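Local coordinates for YueI protein (Bacillus subtilis, PDB 2OHW) that is of unknown function, belongs to the DUF1694 family and folds as a single chain around a four-stranded mixed beta sheet, at residues A40-Q45 / D124-S129; H57-S62 / Y88-K93; H63-L68 / I106-D111. All coordinates share one frame; numbering follows the deposited sequence.

Contact 1 (A40-Q45 / D124-S129)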
ATOM      1  N   ALA A  40      -3.424   0.208  -1.426  1.00 15.26           N
ATOM      2  CA  ALA A  40      -2.243  -0.589  -1.134  1.00 15.86           C
ATOM      3  C   ALA A  40      -1.989  -1.536  -2.296  1.00 16.15           C
ATOM      4  O   ALA A  40      -2.941  -2.071  -2.881  1.00 17.26           O
ATOM      5  CB  ALA A  40      -2.445  -1.354   0.152  1.00 16.12           C
ATOM      6  N   LEU A  41      -0.714  -1.726  -2.642  1.00 14.66           N
ATOM      7  CA  LEU A  41      -0.299  -2.674  -3.689  1.00 14.86           C
ATOM      8  C   LEU A  41       0.610  -3.709  -3.054  1.00 14.00           C
ATOM      9  O   LEU A  41       1.439  -3.354  -2.184  1.00 13.57           O
ATOM     10  CB  LEU A  41       0.507  -1.954  -4.754  1.00 15.00           C
ATOM     11  CG  LEU A  41      -0.213  -0.980  -5.686  1.00 19.34           C
ATOM     12  CD1 LEU A  41       0.817  -0.381  -6.645  1.00 20.48           C
ATOM     13  CD2 LEU A  41      -1.337  -1.602  -6.446  1.00 20.92           C
ATOM     14  N   THR A  42       0.488  -4.976  -3.465  1.00 13.29           N
ATOM     15  CA  THR A  42       1.425  -5.988  -2.984  1.00 13.80           C
ATOM     16  C   THR A  42       2.796  -5.759  -3.621  1.00 13.95           C
ATOM     17  O   THR A  42       2.919  -5.074  -4.655  1.00 13.41           O
ATOM     18  CB  THR A  42       0.992  -7.424  -3.340  1.00 14.23           C
ATOM     19  OG1 THR A  42       1.065  -7.612  -4.762  1.00 14.58           O
ATOM     20  CG2 THR A  42      -0.411  -7.719  -2.828  1.00 14.26           C
ATOM     21  N   LYS A  43       3.829  -6.349  -3.017  1.00 14.42           N
ATOM     22  CA  LYS A  43       5.159  -6.327  -3.645  1.00 16.34           C
ATOM     23  C   LYS A  43       5.095  -6.880  -5.070  1.00 15.92           C
ATOM     24  O   LYS A  43       5.696  -6.321  -5.986  1.00 16.81           O
ATOM     25  CB  LYS A  43       6.183  -7.071  -2.789  1.00 16.83           C
ATOM     26  CG  LYS A  43       6.566  -6.325  -1.520  1.00 18.17           C
ATOM     27  CD  LYS A  43       7.438  -7.184  -0.585  1.00 19.69           C
ATOM     28  CE  LYS A  43       8.677  -7.677  -1.302  1.00 23.88           C
ATOM     29  NZ  LYS A  43       9.551  -6.537  -1.665  1.00 28.67           N
ATOM     30  N   GLY A  44       4.332  -7.954  -5.264  1.00 15.87           N
ATOM     31  CA  GLY A  44       4.202  -8.534  -6.596  1.00 14.95           C
ATOM     32  C   GLY A  44       3.616  -7.567  -7.611  1.00 15.84           C
ATOM     33  O   GLY A  44       4.064  -7.507  -8.744  1.00 15.90           O
ATOM     34  N   GLN A  45       2.600  -6.803  -7.199  1.00 14.86           N
ATOM     35  CA  GLN A  45       2.043  -5.768  -8.071  1.00 14.36           C
ATOM     36  C   GLN A  45       3.054  -4.660  -8.347  1.00 15.48           C
ATOM     37  O   GLN A  45       3.168  -4.171  -9.481  1.00 16.31           O
ATOM     38  CB  GLN A  45       0.748  -5.216  -7.460  1.00 13.97           C
ATOM     39  CG  GLN A  45      -0.368  -6.247  -7.443  1.00 13.52           C
ATOM     40  CD  GLN A  45      -1.625  -5.706  -6.777  1.00 13.14           C
ATOM     41  OE1 GLN A  45      -1.572  -5.195  -5.662  1.00 13.24           O
ATOM     42  NE2 GLN A  45      -2.769  -5.824  -7.466  1.00 13.35           N
ATOM     43  N   ASP A 124      -5.035 -10.758 -11.264  1.00 20.45           N
ATOM     44  CA  ASP A 124      -4.350 -12.040 -11.071  1.00 21.25           C
ATOM     45  C   ASP A 124      -3.038 -11.940 -10.279  1.00 20.39           C
ATOM     46  O   ASP A 124      -2.682 -12.860  -9.533  1.00 20.71           O
ATOM     47  CB  ASP A 124      -4.101 -12.737 -12.423  1.00 22.98           C
ATOM     48  CG  ASP A 124      -3.191 -11.941 -13.349  1.00 26.75           C
ATOM     49  OD1 ASP A 124      -2.991 -10.720 -13.138  1.00 32.50           O
ATOM     50  OD2 ASP A 124      -2.666 -12.551 -14.320  1.00 32.88           O
ATOM     51  N   ILE A 125      -2.314 -10.831 -10.437  1.00 19.34           N
ATOM     52  CA  ILE A 125      -1.097 -10.622  -9.666  1.00 18.49           C
ATOM     53  C   ILE A 125      -1.393 -10.494  -8.165  1.00 17.76           C
ATOM     54  O   ILE A 125      -0.680 -11.067  -7.333  1.00 18.23           O
ATOM     55  CB  ILE A 125      -0.293  -9.406 -10.169  1.00 18.65           C
ATOM     56  CG1 ILE A 125       0.030  -9.578 -11.650  1.00 18.53           C
ATOM     57  CG2 ILE A 125       0.997  -9.262  -9.368  1.00 17.88           C
ATOM     58  CD1 ILE A 125       0.802  -8.427 -12.263  1.00 20.31           C
ATOM     59  N   TYR A 126      -2.459  -9.780  -7.807  1.00 17.64           N
ATOM     60  CA  TYR A 126      -2.848  -9.700  -6.398  1.00 17.92           C
ATOM     61  C   TYR A 126      -3.077 -11.086  -5.822  1.00 18.61           C
ATOM     62  O   TYR A 126      -2.533 -11.431  -4.767  1.00 18.12           O
ATOM     63  CB  TYR A 126      -4.123  -8.875  -6.204  1.00 17.47           C
ATOM     64  CG  TYR A 126      -4.426  -8.644  -4.741  1.00 15.55           C
ATOM     65  CD1 TYR A 126      -3.860  -7.574  -4.069  1.00 14.91           C
ATOM     66  CD2 TYR A 126      -5.249  -9.522  -4.018  1.00 14.77           C
ATOM     67  CE1 TYR A 126      -4.101  -7.344  -2.719  1.00 13.85           C
ATOM     68  CE2 TYR A 126      -5.499  -9.308  -2.669  1.00 14.56           C
ATOM     69  CZ  TYR A 126      -4.922  -8.219  -2.031  1.00 13.86           C
ATOM     70  OH  TYR A 126      -5.139  -7.980  -0.697  1.00 14.47           O
ATOM     71  N   ASN A 127      -3.882 -11.871  -6.531  1.00 19.89           N
ATOM     72  CA  ASN A 127      -4.289 -13.184  -6.045  1.00 21.63           C
ATOM     73  C   ASN A 127      -3.092 -14.106  -5.880  1.00 22.65           C
ATOM     74  O   ASN A 127      -3.058 -14.916  -4.966  1.00 23.50           O
ATOM     75  CB  ASN A 127      -5.306 -13.807  -6.999  1.00 21.75           C
ATOM     76  CG  ASN A 127      -6.616 -13.051  -7.026  1.00 23.47           C
ATOM     77  OD1 ASN A 127      -6.983 -12.371  -6.058  1.00 25.67           O
ATOM     78  ND2 ASN A 127      -7.342 -13.169  -8.133  1.00 26.27           N
ATOM     79  N   ARG A 128      -2.097 -13.958  -6.747  1.00 23.18           N
ATOM     80  CA  ARG A 128      -0.951 -14.863  -6.726  1.00 24.51           C
ATOM     81  C   ARG A 128       0.134 -14.401  -5.759  1.00 24.43           C
ATOM     82  O   ARG A 128       0.911 -15.213  -5.251  1.00 25.56           O
ATOM     83  CB  ARG A 128      -0.377 -15.045  -8.134  1.00 24.94           C
ATOM     84  CG  ARG A 128      -1.359 -15.660  -9.130  1.00 28.23           C
ATOM     85  CD  ARG A 128      -0.660 -16.237 -10.351  1.00 34.35           C
ATOM     86  NE  ARG A 128      -1.491 -16.135 -11.553  1.00 38.74           N
ATOM     87  CZ  ARG A 128      -1.191 -15.387 -12.612  1.00 40.35           C
ATOM     88  NH1 ARG A 128      -0.065 -14.683 -12.638  1.00 41.08           N
ATOM     89  NH2 ARG A 128      -2.013 -15.349 -13.654  1.00 41.55           N
ATOM     90  N   SER A 129       0.178 -13.099  -5.479  1.00 23.62           N
ATOM     91  CA  SER A 129       1.262 -12.531  -4.684  1.00 23.32           C
ATOM     92  C   SER A 129       0.948 -12.210  -3.226  1.00 23.59           C
ATOM     93  O   SER A 129       1.857 -12.122  -2.409  1.00 23.70           O
ATOM     94  CB  SER A 129       1.775 -11.263  -5.372  1.00 22.70           C
ATOM     95  OG  SER A 129       0.788 -10.240  -5.339  1.00 21.28           O
TER
HETATM   96  O   HOH W   1       3.864  -9.764  -2.863  1.00 27.88           O
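The capping box of T42 and Q45, which starts the short helix 43-46 right after the edge strand 37-42, packs against the helix 124-129 through T42, G44 and Q45 on one side and I125, Y126 and S129 on the other. T42 OG1 sits between its own backbone N and carbonyl carbon (chi1 67°), where it accepts from Q45 N at 3.0 Å, and it donates to S129 OG at 2.7 Å. S129 OG in turn donates to I125 O at 2.6 Å, reaching that oxygen from above the carbonyl plane, while S129 N bonds to I125 O from the opposite face. In return, Q45 OE1 takes T42 N in the carbonyl plane, on a lone pair, with an N-H...O angle of 162°. The amide of Q45 lies at the edge of the Y126 ring, its plane 62° from that of the ring, and its NE2 passes 3.6 Å from Y126 CB; NE2 also bonds to I121 O and D123 OD1. T42 CG2 approaches Y126 CD1 to 3.7 Å, and I125 CG2 rests on G44 C at 3.6 Å. A bare G44 lets S129 close in, since a CB there would clash with S129 CB. A valine in place of T42 would probably leave Q45 N without its cap and S129 OG without its donor. Water 1 links G44 N to S129 O. Donation thus runs one way, Q45 N to T42 OG1 to S129 OG to I125 O; the T42-S129 step is the one direct hydrogen bond across the contact, joining a helix start to helix 124-129.

Contact 2 (H57-S62 / Y88-K93); sequences HELKNS and YGVPFK
One face of the Y88 ring is covered by K60: CA stands 3.7 Å above the plane, displaced toward the rim near CG, and CB lies over the middle, 3.9 Å from the ring centroid and only 8° off the normal, a CH-pi contact. K60 CG continues across the same ring and comes within 3.7 Å of Y88 CE1. This path follows from the lysine torsions, with CG anti to the backbone N (chi1 180°) and the next two torsions also extended, which lay the methylenes along the ring before the chain bends at its last torsion. L59 O approaches the tyrosine obliquely and meets Y88 CB at 3.6 Å. Beside the tyrosine, V90 fits against the last turn of helix 53-60: its CG1 meets L59 CD2 at 3.9 Å, the two side chains crossing at about a right angle, and its CG2 faces S62 OG at 3.5 Å. S62 OG in turn donates to L59 O at 2.8 Å, tilted 34° from the carbonyl plane. Segment 88-93 begins where helix 75-87 ends: G89, at positive phi, is the C-prime residue of a Schellman motif, with V90 N bonded to A85 O. The contact therefore joins the C-terminal ends of two helices, and L59 reaches on to M84 and I108. No hydrogen bond crosses between the segments; cohesion comes from methylene, methyl and ring surfaces, while the polar end of Y88 is held by E56 OE2 and the hydroxyl of S62 is spent on its own helix end.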
ATOM      1  N   HIS A  57      -4.214   7.398 -10.298  1.00 17.53           N
ATOM      2  CA  HIS A  57      -5.480   8.058 -10.037  1.00 17.81           C
ATOM      3  C   HIS A  57      -5.593   8.551  -8.603  1.00 17.65           C
ATOM      4  O   HIS A  57      -6.055   9.676  -8.352  1.00 17.75           O
ATOM      5  CB  HIS A  57      -6.654   7.124 -10.354  1.00 18.58           C
ATOM      6  CG  HIS A  57      -7.988   7.763 -10.132  1.00 19.04           C
ATOM      7  ND1 HIS A  57      -8.669   7.666  -8.939  1.00 19.68           N
ATOM      8  CD2 HIS A  57      -8.726   8.576 -10.924  1.00 19.91           C
ATOM      9  CE1 HIS A  57      -9.797   8.354  -9.021  1.00 19.55           C
ATOM     10  NE2 HIS A  57      -9.849   8.921 -10.213  1.00 22.46           N
ATOM     11  N   GLU A  58      -5.205   7.700  -7.657  1.00 17.95           N
ATOM     12  CA  GLU A  58      -5.267   8.047  -6.245  1.00 18.85           C
ATOM     13  C   GLU A  58      -4.274   9.150  -5.874  1.00 18.87           C
ATOM     14  O   GLU A  58      -4.575  10.009  -5.045  1.00 19.23           O
ATOM     15  CB  GLU A  58      -5.060   6.808  -5.358  1.00 19.62           C
ATOM     16  CG  GLU A  58      -6.217   5.782  -5.401  1.00 21.43           C
ATOM     17  CD  GLU A  58      -7.612   6.392  -5.221  1.00 25.32           C
ATOM     18  OE1 GLU A  58      -7.807   7.275  -4.348  1.00 27.68           O
ATOM     19  OE2 GLU A  58      -8.533   5.973  -5.957  1.00 27.66           O
ATOM     20  N   LEU A  59      -3.087   9.131  -6.475  1.00 18.25           N
ATOM     21  CA  LEU A  59      -2.130  10.214  -6.226  1.00 18.52           C
ATOM     22  C   LEU A  59      -2.613  11.557  -6.790  1.00 19.22           C
ATOM     23  O   LEU A  59      -2.432  12.615  -6.170  1.00 20.27           O
ATOM     24  CB  LEU A  59      -0.758   9.845  -6.783  1.00 18.09           C
ATOM     25  CG  LEU A  59      -0.102   8.656  -6.099  1.00 17.78           C
ATOM     26  CD1 LEU A  59       1.029   8.164  -6.952  1.00 18.22           C
ATOM     27  CD2 LEU A  59       0.400   9.018  -4.709  1.00 17.00           C
ATOM     28  N   LYS A  60      -3.233  11.490  -7.962  1.00 19.87           N
ATOM     29  CA  LYS A  60      -3.747  12.667  -8.660  1.00 21.26           C
ATOM     30  C   LYS A  60      -4.922  13.302  -7.913  1.00 21.63           C
ATOM     31  O   LYS A  60      -5.116  14.516  -7.969  1.00 22.15           O
ATOM     32  CB  LYS A  60      -4.195  12.225 -10.057  1.00 21.52           C
ATOM     33  CG  LYS A  60      -4.770  13.305 -10.948  1.00 22.67           C
ATOM     34  CD  LYS A  60      -5.114  12.737 -12.312  1.00 24.80           C
ATOM     35  CE  LYS A  60      -5.615  13.842 -13.243  1.00 27.40           C
ATOM     36  NZ  LYS A  60      -6.885  14.466 -12.761  1.00 29.43           N
ATOM     37  N   ASN A  61      -5.709  12.473  -7.237  1.00 22.10           N
ATOM     38  CA  ASN A  61      -6.965  12.921  -6.650  1.00 23.05           C
ATOM     39  C   ASN A  61      -6.888  13.069  -5.142  1.00 24.68           C
ATOM     40  O   ASN A  61      -7.887  13.313  -4.453  1.00 25.53           O
ATOM     41  CB  ASN A  61      -8.085  12.008  -7.132  1.00 21.66           C
ATOM     42  CG  ASN A  61      -8.514  12.360  -8.537  1.00 20.99           C
ATOM     43  OD1 ASN A  61      -9.231  13.332  -8.717  1.00 19.58           O
ATOM     44  ND2 ASN A  61      -8.043  11.615  -9.537  1.00 17.84           N
ATOM     45  N   SER A  62      -5.647  13.002  -4.668  1.00 26.25           N
ATOM     46  CA  SER A  62      -5.324  13.037  -3.260  1.00 27.34           C
ATOM     47  C   SER A  62      -5.352  14.440  -2.689  1.00 27.56           C
ATOM     48  O   SER A  62      -5.228  15.437  -3.408  1.00 28.49           O
ATOM     49  CB  SER A  62      -3.924  12.465  -3.067  1.00 27.55           C
ATOM     50  OG  SER A  62      -2.930  13.356  -3.558  1.00 28.59           O
ATOM     51  N   TYR A  88       2.243  15.084  -8.805  1.00 18.30           N
ATOM     52  CA  TYR A  88       1.053  15.623  -8.153  1.00 18.50           C
ATOM     53  C   TYR A  88       1.332  16.228  -6.774  1.00 18.55           C
ATOM     54  O   TYR A  88       0.410  16.497  -5.995  1.00 20.37           O
ATOM     55  CB  TYR A  88      -0.039  14.527  -8.093  1.00 18.10           C
ATOM     56  CG  TYR A  88      -0.350  13.960  -9.453  1.00 20.19           C
ATOM     57  CD1 TYR A  88      -0.958  14.758 -10.434  1.00 21.12           C
ATOM     58  CD2 TYR A  88      -0.007  12.651  -9.787  1.00 19.67           C
ATOM     59  CE1 TYR A  88      -1.224  14.265 -11.689  1.00 23.11           C
ATOM     60  CE2 TYR A  88      -0.271  12.152 -11.049  1.00 20.77           C
ATOM     61  CZ  TYR A  88      -0.883  12.972 -11.989  1.00 21.60           C
ATOM     62  OH  TYR A  88      -1.150  12.478 -13.242  1.00 24.38           O
ATOM     63  N   GLY A  89       2.614  16.455  -6.465  1.00 18.25           N
ATOM     64  CA  GLY A  89       2.977  17.114  -5.220  1.00 18.51           C
ATOM     65  C   GLY A  89       2.830  16.255  -3.981  1.00 18.06           C
ATOM     66  O   GLY A  89       2.656  16.790  -2.877  1.00 18.94           O
ATOM     67  N   VAL A  90       2.924  14.931  -4.163  1.00 17.25           N
ATOM     68  CA  VAL A  90       2.783  13.992  -3.054  1.00 16.68           C
ATOM     69  C   VAL A  90       4.164  13.577  -2.556  1.00 16.62           C
ATOM     70  O   VAL A  90       4.977  13.081  -3.343  1.00 17.47           O
ATOM     71  CB  VAL A  90       1.996  12.726  -3.495  1.00 16.32           C
ATOM     72  CG1 VAL A  90       1.963  11.657  -2.377  1.00 16.26           C
ATOM     73  CG2 VAL A  90       0.581  13.085  -3.903  1.00 17.08           C
ATOM     74  N   PRO A  91       4.421  13.751  -1.253  1.00 16.66           N
ATOM     75  CA  PRO A  91       5.704  13.317  -0.710  1.00 16.75           C
ATOM     76  C   PRO A  91       5.778  11.801  -0.629  1.00 16.87           C
ATOM     77  O   PRO A  91       4.745  11.135  -0.601  1.00 15.92           O
ATOM     78  CB  PRO A  91       5.714  13.935   0.687  1.00 17.72           C
ATOM     79  CG  PRO A  91       4.299  14.031   1.058  1.00 18.12           C
ATOM     80  CD  PRO A  91       3.559  14.345  -0.217  1.00 16.82           C
ATOM     81  N   PHE A  92       6.991  11.266  -0.604  1.00 17.10           N
ATOM     82  CA  PHE A  92       7.164   9.841  -0.383  1.00 17.94           C
ATOM     83  C   PHE A  92       8.110   9.555   0.766  1.00 18.21           C
ATOM     84  O   PHE A  92       8.959  10.390   1.132  1.00 18.53           O
ATOM     85  CB  PHE A  92       7.645   9.143  -1.656  1.00 18.62           C
ATOM     86  CG  PHE A  92       9.050   9.499  -2.067  1.00 20.41           C
ATOM     87  CD1 PHE A  92      10.122   8.743  -1.609  1.00 20.87           C
ATOM     88  CD2 PHE A  92       9.297  10.550  -2.949  1.00 22.75           C
ATOM     89  CE1 PHE A  92      11.423   9.046  -1.985  1.00 24.25           C
ATOM     90  CE2 PHE A  92      10.622  10.863  -3.332  1.00 23.85           C
ATOM     91  CZ  PHE A  92      11.663  10.111  -2.853  1.00 22.54           C
ATOM     92  N   LYS A  93       7.967   8.357   1.314  1.00 18.67           N
ATOM     93  CA  LYS A  93       8.828   7.882   2.396  1.00 19.73           C
ATOM     94  C   LYS A  93       9.187   6.441   2.107  1.00 19.30           C
ATOM     95  O   LYS A  93       8.310   5.633   1.817  1.00 19.00           O
ATOM     96  CB  LYS A  93       8.108   7.984   3.753  1.00 20.40           C
ATOM     97  CG  LYS A  93       7.736   9.411   4.179  1.00 23.53           C
ATOM     98  CD  LYS A  93       7.304   9.494   5.657  1.00 24.07           C
ATOM     99  CE  LYS A  93       6.921  10.927   6.037  1.00 27.82           C
ATOM    100  NZ  LYS A  93       6.247  11.032   7.365  1.00 32.02           N
TER

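Contact 3 (H63-L68 / I106-D111); sequences HNVTLL and IVIAAD
L67 places CG anti to its backbone N (chi1 172°), and from there CD1 turns toward the neighbouring strand to meet I106 CG2 at 3.5 Å and, farther off, I108 CG1; L68 takes the other course, CG anti to its carbonyl carbon (chi1 -57°), with CD1 directed to A109 CB. Both leucines lie on strand 65-68, which pairs antiparallel with strand 106-110 at the centre of the mixed sheet, the axes running 158° apart and approaching to 4.6 Å. T66 with A109 and L68 with V107 are hydrogen-bonded pairs: T66 N reaches A109 O at 2.9 Å and L68 N reaches V107 O at 2.8 Å, and each is answered by the reciprocal bond. V65 with A110 and L67 with I108 are the non-hydrogen-bonded pairs. Their side chains share the face that meets helices 53-60 and 75-87, where V65 CG2 touches I108 CG2 at 3.9 Å, whereas T66, L68, V107 and A109 occupy the other face. Past the strand ends the pairing weakens, D111 N giving only a weak bond to N64 O. There water 2 bridges the two side chains, donating to D111 OD1 at 2.6 Å and to N64 OD1 at 3.2 Å.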
ATOM      1  N   HIS A  63      -5.536  14.497  -1.380  1.00 27.75           N
ATOM      2  CA  HIS A  63      -5.228  15.677  -0.610  1.00 27.87           C
ATOM      3  C   HIS A  63      -4.507  15.182   0.637  1.00 26.66           C
ATOM      4  O   HIS A  63      -5.020  14.306   1.348  1.00 27.17           O
ATOM      5  CB  HIS A  63      -6.522  16.438  -0.279  1.00 28.61           C
ATOM      6  CG  HIS A  63      -7.007  16.258   1.126  1.00 32.23           C
ATOM      7  ND1 HIS A  63      -6.816  17.216   2.100  1.00 35.28           N
ATOM      8  CD2 HIS A  63      -7.696  15.252   1.718  1.00 34.93           C
ATOM      9  CE1 HIS A  63      -7.348  16.799   3.236  1.00 35.87           C
ATOM     10  NE2 HIS A  63      -7.887  15.610   3.033  1.00 36.15           N
ATOM     11  N   ASN A  64      -3.313  15.717   0.868  1.00 26.18           N
ATOM     12  CA  ASN A  64      -2.535  15.423   2.060  1.00 25.53           C
ATOM     13  C   ASN A  64      -2.358  13.920   2.279  1.00 24.38           C
ATOM     14  O   ASN A  64      -2.708  13.379   3.324  1.00 24.30           O
ATOM     15  CB  ASN A  64      -3.139  16.127   3.280  1.00 26.19           C
ATOM     16  CG  ASN A  64      -3.147  17.648   3.135  1.00 28.44           C
ATOM     17  OD1 ASN A  64      -4.044  18.324   3.641  1.00 32.44           O
ATOM     18  ND2 ASN A  64      -2.155  18.186   2.437  1.00 31.03           N
ATOM     19  N   VAL A  65      -1.833  13.257   1.256  1.00 22.14           N
ATOM     20  CA  VAL A  65      -1.438  11.859   1.383  1.00 20.86           C
ATOM     21  C   VAL A  65       0.072  11.751   1.245  1.00 19.60           C
ATOM     22  O   VAL A  65       0.736  12.681   0.764  1.00 19.83           O
ATOM     23  CB  VAL A  65      -2.136  10.926   0.352  1.00 20.41           C
ATOM     24  CG1 VAL A  65      -3.661  10.954   0.521  1.00 21.53           C
ATOM     25  CG2 VAL A  65      -1.719  11.244  -1.085  1.00 20.56           C
ATOM     26  N   THR A  66       0.594  10.609   1.677  1.00 19.25           N
ATOM     27  CA  THR A  66       1.996  10.263   1.495  1.00 18.51           C
ATOM     28  C   THR A  66       2.071   8.925   0.772  1.00 16.67           C
ATOM     29  O   THR A  66       1.257   8.033   1.017  1.00 15.97           O
ATOM     30  CB  THR A  66       2.719  10.165   2.846  1.00 19.29           C
ATOM     31  OG1 THR A  66       2.554  11.400   3.567  1.00 21.56           O
ATOM     32  CG2 THR A  66       4.216   9.885   2.677  1.00 19.90           C
ATOM     33  N   LEU A  67       3.059   8.794  -0.100  1.00 15.41           N
ATOM     34  CA  LEU A  67       3.385   7.515  -0.703  1.00 14.92           C
ATOM     35  C   LEU A  67       4.418   6.772   0.169  1.00 14.45           C
ATOM     36  O   LEU A  67       5.577   7.193   0.276  1.00 15.03           O
ATOM     37  CB  LEU A  67       3.914   7.744  -2.125  1.00 15.09           C
ATOM     38  CG  LEU A  67       4.480   6.513  -2.824  1.00 15.90           C
ATOM     39  CD1 LEU A  67       3.371   5.513  -3.061  1.00 19.04           C
ATOM     40  CD2 LEU A  67       5.165   6.897  -4.138  1.00 15.91           C
ATOM     41  N   LEU A  68       3.985   5.686   0.807  1.00 13.69           N
ATOM     42  CA  LEU A  68       4.851   4.846   1.631  1.00 13.96           C
ATOM     43  C   LEU A  68       5.341   3.673   0.775  1.00 14.34           C
ATOM     44  O   LEU A  68       4.528   3.021   0.093  1.00 14.63           O
ATOM     45  CB  LEU A  68       4.082   4.302   2.832  1.00 13.81           C
ATOM     46  CG  LEU A  68       3.426   5.338   3.769  1.00 14.49           C
ATOM     47  CD1 LEU A  68       2.687   4.641   4.905  1.00 16.24           C
ATOM     48  CD2 LEU A  68       4.477   6.289   4.334  1.00 17.09           C
ATOM     49  N   ILE A 106       3.598  -0.898  -1.601  1.00 14.45           N
ATOM     50  CA  ILE A 106       3.309   0.528  -1.596  1.00 14.64           C
ATOM     51  C   ILE A 106       2.005   0.722  -0.850  1.00 13.64           C
ATOM     52  O   ILE A 106       1.082  -0.105  -0.985  1.00 13.78           O
ATOM     53  CB  ILE A 106       3.209   1.074  -3.051  1.00 15.51           C
ATOM     54  CG1 ILE A 106       4.616   1.425  -3.553  1.00 17.53           C
ATOM     55  CG2 ILE A 106       2.188   2.197  -3.178  1.00 20.34           C
ATOM     56  CD1 ILE A 106       4.679   1.753  -5.006  1.00 21.64           C
ATOM     57  N   VAL A 107       1.958   1.758  -0.014  1.00 13.04           N
ATOM     58  CA  VAL A 107       0.712   2.167   0.646  1.00 13.35           C
ATOM     59  C   VAL A 107       0.573   3.671   0.463  1.00 14.08           C
ATOM     60  O   VAL A 107       1.501   4.418   0.765  1.00 14.57           O
ATOM     61  CB  VAL A 107       0.727   1.838   2.158  1.00 13.67           C
ATOM     62  CG1 VAL A 107      -0.499   2.404   2.864  1.00 13.95           C
ATOM     63  CG2 VAL A 107       0.813   0.328   2.389  1.00 15.13           C
ATOM     64  N   ILE A 108      -0.571   4.107  -0.058  1.00 13.97           N
ATOM     65  CA  ILE A 108      -0.903   5.523  -0.102  1.00 14.80           C
ATOM     66  C   ILE A 108      -1.757   5.794   1.119  1.00 14.82           C
ATOM     67  O   ILE A 108      -2.836   5.210   1.262  1.00 14.76           O
ATOM     68  CB  ILE A 108      -1.636   5.911  -1.402  1.00 14.61           C
ATOM     69  CG1 ILE A 108      -0.744   5.599  -2.613  1.00 15.13           C
ATOM     70  CG2 ILE A 108      -2.032   7.408  -1.386  1.00 16.01           C
ATOM     71  CD1 ILE A 108      -1.413   5.686  -3.989  1.00 16.92           C
ATOM     72  N   ALA A 109      -1.259   6.639   2.016  1.00 15.71           N
ATOM     73  CA  ALA A 109      -1.931   6.896   3.296  1.00 17.13           C
ATOM     74  C   ALA A 109      -2.245   8.368   3.438  1.00 17.60           C
ATOM     75  O   ALA A 109      -1.389   9.221   3.189  1.00 17.42           O
ATOM     76  CB  ALA A 109      -1.055   6.436   4.453  1.00 17.91           C
ATOM     77  N   ALA A 110      -3.467   8.655   3.862  1.00 18.40           N
ATOM     78  CA  ALA A 110      -3.883  10.022   4.172  1.00 19.46           C
ATOM     79  C   ALA A 110      -3.404  10.438   5.560  1.00 21.04           C
ATOM     80  O   ALA A 110      -3.053   9.602   6.401  1.00 21.04           O
ATOM     81  CB  ALA A 110      -5.395  10.148   4.068  1.00 20.02           C
ATOM     82  N   ASP A 111      -3.400  11.744   5.816  1.00 22.85           N
ATOM     83  CA  ASP A 111      -2.934  12.221   7.123  1.00 24.29           C
ATOM     84  C   ASP A 111      -4.062  12.220   8.164  1.00 25.08           C
ATOM     85  O   ASP A 111      -3.822  12.492   9.350  1.00 26.17           O
ATOM     86  CB  ASP A 111      -2.266  13.600   7.006  1.00 25.73           C
ATOM     87  CG  ASP A 111      -3.231  14.684   6.595  1.00 27.58           C
ATOM     88  OD1 ASP A 111      -4.288  14.361   6.028  1.00 32.15           O
ATOM     89  OD2 ASP A 111      -2.928  15.878   6.838  1.00 33.04           O
TER
HETATM   90  O   HOH W   2      -5.639  16.529   5.710  1.00 48.23           O

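All three contacts reach the one mixed sheet, ordered 37-42, 104-110, 65-70, 92-95. Contact 3 is its central antiparallel pair; contact 1 sits where edge strand 37-42 runs into helix 43-46, and contact 2 leads into the other edge strand, 92-95. Centres of contacts 2 and 3 are about 7 Å apart, with K93 N 2.9 Å from L67 O, a probable hydrogen bond. Contact 1 lies about 19 Å from contact 3, centre to centre, yet L41 N approaches I106 O at 2.9 Å, also a probable hydrogen bond. Along the chain, contacts 2 and 3 interleave, and both fall inside the loop closed by contact 1, so the C-terminal helix is brought back to the first strand after the sheet's sequence is complete.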